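Local coordinates for protein probable adenylyl-sulfate kinase (PDB 5CB8) that catalyses the ATP-dependent 3'-phosphorylation of adenosine 5'-phosphosulfate, a step that makes activated sulfate in cyanobacterial sulfur metabolism, at residues 77-82 with 106-111; 110-115 with 162-167; 28-33 with 123-128. All coordinates share one frame; numbering follows the deposited sequence.

Contact 1 of 3, residues 77-82 with 106-111; sequences EDRDTN and SPYAAI. With ADX (adenosine-5'-phosphosulfate), chain G; SO4 (sulfate ion), chain I.
The guanidinium of Arg79 has O3B of the bound adenosine-5'-phosphosulfate at its edge, in its plane, while CG of Pro107 comes at it obliquely. The Tyr108 ring is also met at a slant, by CD of Arg79 and by OD1 of Asp80. The Arg79 chain is extended from CG to NE (chi2 -178°) and crosses the proline ring at about a right angle, with Arg79 CD 3.9 Å from Pro107 CG. At its end NH1 of Arg79 donates to O3B of the ligand over 2.9 Å, at 154°. NE of the same residue is held by Asp159, as a salt bridge, and by the carbonyl of Phe74, which should limit how far the group can turn. Helix 76-94 and the turn before helix 109-119 thus form one wall of the substrate pocket in this P-loop kinase fold. Ser106, the phosphoserine intermediate by similarity, stands on that turn. Its backbone N gives a bond of 2.8 Å to ligand O2B, at 160°. From the helix, Asn82 ND2 reaches ligand O1B at 3.0 Å and makes a weak bond to phosphate oxygen O1A. The sulfate group of the substrate is therefore gripped from both segments. Further along, a carboxylate lies against an aliphatic chain. Asp80 crosses Ile111 at about a right angle, with OD1 of Asp80 3.4 Å from CG1 of Ile111. The same Asp80 oxygen is in a salt bridge with Lys76.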
# COMPACT_ATOMS: atom_id res chain seq x y z
N GLU B 77 -6.83 -7.75 -17.00
CA GLU B 77 -7.46 -7.33 -15.74
C GLU B 77 -6.48 -7.34 -14.57
O GLU B 77 -6.46 -6.41 -13.74
CB GLU B 77 -8.62 -8.26 -15.39
CG GLU B 77 -9.88 -8.04 -16.17
CD GLU B 77 -11.04 -8.81 -15.57
OE1 GLU B 77 -10.77 -9.77 -14.81
OE2 GLU B 77 -12.20 -8.46 -15.84
N ASP B 78 -5.70 -8.41 -14.48
CA ASP B 78 -4.79 -8.56 -13.35
C ASP B 78 -3.60 -7.60 -13.44
O ASP B 78 -3.13 -7.10 -12.41
CB ASP B 78 -4.32 -10.02 -13.23
CG ASP B 78 -5.34 -10.90 -12.52
OD1 ASP B 78 -6.47 -10.43 -12.24
OD2 ASP B 78 -5.00 -12.08 -12.25
N ARG B 79 -3.10 -7.33 -14.64
CA ARG B 79 -2.02 -6.35 -14.77
C ARG B 79 -2.53 -4.95 -14.42
O ARG B 79 -1.80 -4.14 -13.83
CB ARG B 79 -1.43 -6.34 -16.19
CG ARG B 79 -0.69 -7.63 -16.58
CD ARG B 79 -0.11 -7.46 -17.97
NE ARG B 79 0.32 -8.70 -18.62
CZ ARG B 79 1.58 -9.06 -18.80
NH1 ARG B 79 2.58 -8.32 -18.32
NH2 ARG B 79 1.85 -10.20 -19.44
N ASP B 80 -3.79 -4.67 -14.78
CA ASP B 80 -4.38 -3.38 -14.41
C ASP B 80 -4.52 -3.27 -12.90
O ASP B 80 -4.18 -2.25 -12.30
CB ASP B 80 -5.75 -3.17 -15.09
CG ASP B 80 -5.63 -2.86 -16.58
OD1 ASP B 80 -4.49 -2.74 -17.08
OD2 ASP B 80 -6.68 -2.71 -17.24
N THR B 81 -5.03 -4.33 -12.28
CA THR B 81 -5.18 -4.34 -10.83
C THR B 81 -3.81 -4.16 -10.18
O THR B 81 -3.66 -3.38 -9.23
CB THR B 81 -5.82 -5.63 -10.34
OG1 THR B 81 -7.13 -5.74 -10.90
CG2 THR B 81 -5.92 -5.63 -8.81
N ASN B 82 -2.83 -4.88 -10.69
CA ASN B 82 -1.48 -4.84 -10.13
C ASN B 82 -0.91 -3.43 -10.15
O ASN B 82 -0.49 -2.89 -9.12
CB ASN B 82 -0.57 -5.81 -10.90
CG ASN B 82 0.85 -5.86 -10.36
OD1 ASN B 82 1.08 -6.12 -9.18
ND2 ASN B 82 1.83 -5.62 -11.24
N SER B 106 4.44 -2.71 -16.46
CA SER B 106 3.38 -1.72 -16.70
C SER B 106 3.18 -1.42 -18.18
O SER B 106 3.42 -0.29 -18.64
CB SER B 106 3.65 -0.42 -15.92
OG SER B 106 5.00 0.01 -16.05
N PRO B 107 2.71 -2.43 -18.94
CA PRO B 107 2.73 -2.39 -20.40
C PRO B 107 1.63 -1.53 -21.00
O PRO B 107 1.70 -1.25 -22.20
CB PRO B 107 2.52 -3.85 -20.78
CG PRO B 107 1.68 -4.40 -19.66
CD PRO B 107 2.18 -3.70 -18.41
N TYR B 108 0.64 -1.12 -20.21
CA TYR B 108 -0.44 -0.28 -20.76
C TYR B 108 -0.27 1.22 -20.48
O TYR B 108 -0.32 1.66 -19.33
CB TYR B 108 -1.81 -0.78 -20.28
CG TYR B 108 -2.12 -2.16 -20.82
CD1 TYR B 108 -2.55 -2.33 -22.13
CD2 TYR B 108 -1.94 -3.30 -20.03
CE1 TYR B 108 -2.82 -3.58 -22.64
CE2 TYR B 108 -2.21 -4.57 -20.54
CZ TYR B 108 -2.65 -4.70 -21.85
OH TYR B 108 -2.93 -5.95 -22.37
N ALA B 109 -0.11 1.99 -21.56
CA ALA B 109 0.11 3.44 -21.45
C ALA B 109 -1.01 4.17 -20.71
O ALA B 109 -0.75 5.05 -19.88
CB ALA B 109 0.32 4.05 -22.84
N ALA B 110 -2.27 3.83 -21.00
CA ALA B 110 -3.39 4.52 -20.37
C ALA B 110 -3.39 4.33 -18.85
O ALA B 110 -3.80 5.22 -18.11
CB ALA B 110 -4.73 4.05 -20.97
N ILE B 111 -2.95 3.16 -18.40
CA ILE B 111 -2.85 2.89 -16.96
C ILE B 111 -1.68 3.66 -16.34
O ILE B 111 -1.82 4.23 -15.25
CB ILE B 111 -2.66 1.40 -16.68
CG1 ILE B 111 -3.82 0.59 -17.29
CG2 ILE B 111 -2.55 1.15 -15.18
CD1 ILE B 111 -5.16 0.89 -16.64
SB ADX G . 3.00 -6.01 -14.96
O1B ADX G . 1.82 -6.30 -14.13
O2B ADX G . 3.53 -4.66 -14.70
O3B ADX G . 2.63 -6.17 -16.38
PA ADX G . 5.08 -6.98 -13.43
O1A ADX G . 4.31 -6.76 -12.13
O2A ADX G . 6.23 -6.00 -13.60
O3A ADX G . 4.08 -7.02 -14.67
O5' ADX G . 5.68 -8.47 -13.37
C5' ADX G . 6.51 -8.91 -14.40
C4' ADX G . 7.37 -10.00 -14.03
O4' ADX G . 6.55 -11.22 -13.93
C3' ADX G . 8.38 -10.25 -15.06
O3' ADX G . 9.57 -9.73 -14.65
C2' ADX G . 8.49 -11.73 -15.14
O2' ADX G . 9.51 -12.16 -14.37
C1' ADX G . 7.22 -12.27 -14.58
N9 ADX G . 6.32 -12.87 -15.53
C8 ADX G . 5.71 -14.08 -15.41
N7 ADX G . 4.82 -14.21 -16.39
C5 ADX G . 4.84 -13.08 -17.15
C6 ADX G . 4.12 -12.67 -18.27
N6 ADX G . 3.09 -13.52 -18.84
N1 ADX G . 4.39 -11.46 -18.81
C2 ADX G . 5.32 -10.65 -18.26
N3 ADX G . 6.02 -11.01 -17.17
C4 ADX G . 5.80 -12.22 -16.59
S SO4 I . -8.83 -2.61 -10.45
O1 SO4 I . -7.98 -1.82 -9.55
O2 SO4 I . -8.92 -3.98 -9.92
O3 SO4 I . -10.17 -2.02 -10.48
O4 SO4 I . -8.27 -2.62 -11.81

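Contact 2 of 3, residues 110-115 with 162-167; sequences AIRQEV and EPPTNP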
# COMPACT_ATOMS: atom_id res chain seq x y z
N ALA B 110 -2.27 3.83 -21.00
CA ALA B 110 -3.39 4.52 -20.37
C ALA B 110 -3.39 4.33 -18.85
O ALA B 110 -3.80 5.22 -18.11
CB ALA B 110 -4.73 4.05 -20.97
N ILE B 111 -2.95 3.16 -18.40
CA ILE B 111 -2.85 2.89 -16.96
C ILE B 111 -1.68 3.66 -16.34
O ILE B 111 -1.82 4.23 -15.25
CB ILE B 111 -2.66 1.40 -16.68
CG1 ILE B 111 -3.82 0.59 -17.29
CG2 ILE B 111 -2.55 1.15 -15.18
CD1 ILE B 111 -5.16 0.89 -16.64
N ARG B 112 -0.53 3.69 -17.00
CA ARG B 112 0.59 4.50 -16.51
C ARG B 112 0.18 5.97 -16.38
O ARG B 112 0.54 6.65 -15.43
CB ARG B 112 1.82 4.39 -17.42
CG ARG B 112 2.41 2.97 -17.48
CD ARG B 112 3.79 2.96 -18.17
NE ARG B 112 3.77 3.62 -19.48
CZ ARG B 112 3.69 2.99 -20.65
NH1 ARG B 112 3.64 1.67 -20.70
NH2 ARG B 112 3.67 3.69 -21.78
N GLN B 113 -0.61 6.43 -17.36
CA GLN B 113 -1.07 7.82 -17.38
C GLN B 113 -2.05 8.09 -16.24
O GLN B 113 -2.05 9.17 -15.64
CB GLN B 113 -1.72 8.13 -18.73
CG GLN B 113 -0.70 8.37 -19.83
CD GLN B 113 0.34 9.40 -19.40
OE1 GLN B 113 0.00 10.55 -19.11
NE2 GLN B 113 1.60 8.99 -19.36
N GLU B 114 -2.88 7.11 -15.96
CA GLU B 114 -3.86 7.21 -14.89
C GLU B 114 -3.13 7.39 -13.55
O GLU B 114 -3.50 8.23 -12.73
CB GLU B 114 -4.70 5.93 -14.91
CG GLU B 114 -5.82 5.84 -13.91
CD GLU B 114 -6.49 4.47 -13.97
OE1 GLU B 114 -7.02 4.10 -15.06
OE2 GLU B 114 -6.47 3.76 -12.95
N VAL B 115 -2.09 6.59 -13.35
CA VAL B 115 -1.31 6.67 -12.11
C VAL B 115 -0.55 7.99 -12.03
O VAL B 115 -0.52 8.64 -10.98
CB VAL B 115 -0.34 5.47 -11.99
CG1 VAL B 115 0.55 5.63 -10.78
CG2 VAL B 115 -1.14 4.18 -11.90
N GLU B 162 3.18 -1.22 -24.66
CA GLU B 162 2.94 0.08 -25.27
C GLU B 162 3.98 1.07 -24.77
O GLU B 162 3.90 1.54 -23.64
CB GLU B 162 1.53 0.56 -24.93
CG GLU B 162 0.43 -0.43 -25.31
CD GLU B 162 -0.96 0.01 -24.88
OE1 GLU B 162 -1.07 0.90 -24.02
OE2 GLU B 162 -1.95 -0.55 -25.41
N PRO B 163 4.97 1.39 -25.62
CA PRO B 163 6.09 2.21 -25.15
C PRO B 163 5.68 3.65 -24.86
O PRO B 163 4.84 4.20 -25.58
CB PRO B 163 7.06 2.17 -26.33
CG PRO B 163 6.20 1.93 -27.52
CD PRO B 163 5.09 1.04 -27.05
N PRO B 164 6.25 4.24 -23.80
CA PRO B 164 6.00 5.66 -23.52
C PRO B 164 6.30 6.52 -24.74
O PRO B 164 7.30 6.30 -25.42
CB PRO B 164 7.02 5.96 -22.41
CG PRO B 164 7.10 4.68 -21.67
CD PRO B 164 7.04 3.60 -22.74
N THR B 165 5.43 7.48 -25.04
CA THR B 165 5.66 8.36 -26.17
C THR B 165 6.31 9.66 -25.70
O THR B 165 6.95 10.37 -26.48
CB THR B 165 4.36 8.68 -26.90
OG1 THR B 165 3.37 9.13 -25.96
CG2 THR B 165 3.84 7.44 -27.63
N ASN B 166 6.14 9.98 -24.42
CA ASN B 166 6.73 11.19 -23.86
C ASN B 166 7.24 10.97 -22.44
O ASN B 166 6.81 11.66 -21.52
CB ASN B 166 5.70 12.32 -23.85
CG ASN B 166 6.32 13.67 -23.54
OD1 ASN B 166 7.45 13.95 -23.94
ND2 ASN B 166 5.58 14.51 -22.81
N PRO B 167 8.17 10.02 -22.26
CA PRO B 167 8.66 9.77 -20.90
C PRO B 167 9.50 10.94 -20.44
O PRO B 167 9.99 11.71 -21.28
CB PRO B 167 9.55 8.54 -21.07
CG PRO B 167 10.09 8.69 -22.47
CD PRO B 167 8.95 9.27 -23.27
O HOH W 1 -3.29 1.86 -22.78
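Arg112 meets Glu162 end-on: NH1 and NH2 both point at the single carbonyl oxygen of that residue. The contact joins helix 109-119 of the P-loop kinase fold to the loop that leads into strand 169-171. Glu162 O lies in the guanidinium plane, 3.0 Å from Arg112 NH1 and 2.9 Å from Arg112 NH2. The two bonds are moderately bent, at 141° and 146°, as expected when two donors share one acceptor. Pro164 takes a different side of the same group. Its ring crosses the arginine at about a right angle and sets CD over one face of the guanidinium, with Pro164 CD 3.5 Å from Arg112 NH2. The arginine chain is bent at chi3 (-52°), which turns its flat end toward the loop. Two further partners hold it: NE pairs with Glu124 in a salt bridge, and NH1 also donates to the carbonyl of Ser106, the phosphoserine intermediate by similarity. Arg112 therefore ties the loop to the backbone beside the active site. The carboxylate of Glu162 does not pair with the arginine. Its OE1 accepts from the backbone N of Ala109 at the start of the helix, where the helix end would probably stabilise a negative charge. A water adds a bridge there, accepting from Ala110 N at 2.8 Å and donating to Glu162 OE1 at 2.7 Å.

Contact 3 of 3, residues 28-33 with 123-128; sequences IWLTGL and LEVFVN
Val125 O is approached by two groups of the neighbouring strand. Thr31 N donates to it over 3.0 Å, at 169°, and the CA-H of Leu30 makes a weaker contact, with Leu30 CA 3.4 Å from Val125 O. Trp29 N to Leu123 O and Val125 N to Trp29 O, both 2.8 Å and nearly straight, continue the parallel ladder. Val127 N closes it on Thr31 O. Strands 26-31 and 122-127 are neighbours within the five-stranded parallel sheet of order 2-3-1-4-5, and the short segments cross at -26°. On one face Ile28, Leu30, Leu123 and Val125 point together. Ile28 lies side by side with Val125, and Leu30 CD1 packs 3.8 Å from Val125 CB. Helices 38-50 and 178-191 cover this apolar layer. The other face is more polar. There Thr31 OG1 is anti to N (chi1 178°), directed to Ile105 O, Tyr161 OH and Ser106 OG. Trp29 NE1 bonds to the same serine. Beyond the ladder, Gly32 CA lies 3.5 Å from Val127 O, and a water links that oxygen to Leu33 N. Gly32 and Leu33 begin the ATP-binding P-loop assigned by similarity. The backbone bonding is unbroken just before them, so the loop probably starts from a well-anchored strand end, between an apolar layer and hydroxyl contacts to the probable phosphoserine site.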
# COMPACT_ATOMS: atom_id res chain seq x y z
N ILE B 28 9.19 7.67 -8.94
CA ILE B 28 10.03 7.46 -10.12
C ILE B 28 9.64 6.11 -10.70
O ILE B 28 9.88 5.07 -10.08
CB ILE B 28 11.53 7.48 -9.73
CG1 ILE B 28 11.86 8.80 -9.00
CG2 ILE B 28 12.42 7.30 -10.97
CD1 ILE B 28 13.22 8.79 -8.34
N TRP B 29 9.02 6.12 -11.89
CA TRP B 29 8.33 4.95 -12.41
C TRP B 29 9.04 4.34 -13.62
O TRP B 29 8.99 4.89 -14.72
CB TRP B 29 6.89 5.32 -12.81
CG TRP B 29 6.02 4.13 -13.13
CD1 TRP B 29 6.05 3.38 -14.28
CD2 TRP B 29 5.00 3.56 -12.30
NE1 TRP B 29 5.12 2.37 -14.20
CE2 TRP B 29 4.46 2.46 -13.00
CE3 TRP B 29 4.50 3.87 -11.03
CZ2 TRP B 29 3.45 1.66 -12.47
CZ3 TRP B 29 3.49 3.08 -10.50
CH2 TRP B 29 2.97 1.99 -11.23
N LEU B 30 9.70 3.21 -13.40
CA LEU B 30 10.44 2.55 -14.48
C LEU B 30 9.55 1.52 -15.18
O LEU B 30 9.07 0.56 -14.57
CB LEU B 30 11.71 1.88 -13.94
CG LEU B 30 12.93 2.81 -13.80
CD1 LEU B 30 12.67 3.92 -12.80
CD2 LEU B 30 14.18 2.05 -13.39
N THR B 31 9.33 1.73 -16.48
CA THR B 31 8.53 0.84 -17.29
C THR B 31 9.40 0.28 -18.43
O THR B 31 10.33 0.95 -18.88
CB THR B 31 7.30 1.59 -17.87
OG1 THR B 31 6.54 0.71 -18.71
CG2 THR B 31 7.73 2.81 -18.67
N GLY B 32 9.12 -0.93 -18.89
CA GLY B 32 9.90 -1.51 -19.97
C GLY B 32 9.76 -3.02 -20.02
O GLY B 32 9.19 -3.61 -19.10
N LEU B 33 10.31 -3.64 -21.06
CA LEU B 33 10.18 -5.09 -21.26
C LEU B 33 10.83 -5.89 -20.14
O LEU B 33 11.69 -5.37 -19.43
CB LEU B 33 10.84 -5.50 -22.59
CG LEU B 33 10.25 -4.88 -23.86
CD1 LEU B 33 11.02 -5.34 -25.09
CD2 LEU B 33 8.78 -5.26 -23.97
N LEU B 123 7.58 10.72 -12.25
CA LEU B 123 8.53 10.75 -13.36
C LEU B 123 8.48 9.41 -14.07
O LEU B 123 8.80 8.37 -13.47
CB LEU B 123 9.95 10.97 -12.84
CG LEU B 123 10.35 12.35 -12.35
CD1 LEU B 123 11.86 12.43 -12.14
CD2 LEU B 123 9.88 13.37 -13.38
N GLU B 124 8.09 9.42 -15.34
CA GLU B 124 8.03 8.19 -16.13
C GLU B 124 9.40 7.93 -16.76
O GLU B 124 9.89 8.74 -17.55
CB GLU B 124 6.96 8.29 -17.22
CG GLU B 124 6.78 7.02 -18.05
CD GLU B 124 5.74 7.19 -19.16
OE1 GLU B 124 5.73 8.25 -19.82
OE2 GLU B 124 4.94 6.26 -19.37
N VAL B 125 10.01 6.81 -16.42
CA VAL B 125 11.31 6.46 -16.97
C VAL B 125 11.13 5.26 -17.90
O VAL B 125 10.74 4.18 -17.46
CB VAL B 125 12.30 6.12 -15.84
CG1 VAL B 125 13.67 5.78 -16.41
CG2 VAL B 125 12.41 7.29 -14.85
N PHE B 126 11.37 5.47 -19.20
CA PHE B 126 11.27 4.39 -20.18
C PHE B 126 12.60 3.64 -20.23
O PHE B 126 13.58 4.15 -20.77
CB PHE B 126 10.95 4.98 -21.57
CG PHE B 126 10.76 3.96 -22.66
CD1 PHE B 126 10.58 2.61 -22.37
CD2 PHE B 126 10.76 4.36 -23.99
CE1 PHE B 126 10.41 1.68 -23.38
CE2 PHE B 126 10.58 3.43 -25.01
CZ PHE B 126 10.41 2.08 -24.70
N VAL B 127 12.64 2.46 -19.63
CA VAL B 127 13.80 1.59 -19.74
C VAL B 127 13.64 0.82 -21.03
O VAL B 127 12.89 -0.17 -21.09
CB VAL B 127 13.91 0.66 -18.53
CG1 VAL B 127 15.20 -0.15 -18.61
CG2 VAL B 127 13.89 1.48 -17.24
N ASN B 128 14.34 1.28 -22.06
CA ASN B 128 14.11 0.85 -23.43
C ASN B 128 15.24 -0.03 -23.95
O ASN B 128 16.30 0.47 -24.32
CB ASN B 128 13.97 2.10 -24.31
CG ASN B 128 13.69 1.79 -25.78
OD1 ASN B 128 13.45 0.64 -26.16
ND2 ASN B 128 13.68 2.84 -26.60
O HOH W 2 11.99 -1.99 -22.78

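Overall arrangement
From the N terminus, segment 28-33 on the first strand opens contact 3, which closes a long loop at segment 123-128. Contact 1 falls wholly within that loop, joining helix 76-94 to the turn and start of helix 109-119. Contact 2 begins on the same helix, sharing Ala110 and Ile111 with contact 1. It closes only at 162-167, past the end of contact 3, so contacts 2 and 3 cross. The three contacts adjoin beside Ser106. Together they tie the central sheet, two helices on one side of it and the loop before strand 169-171 around the substrate site.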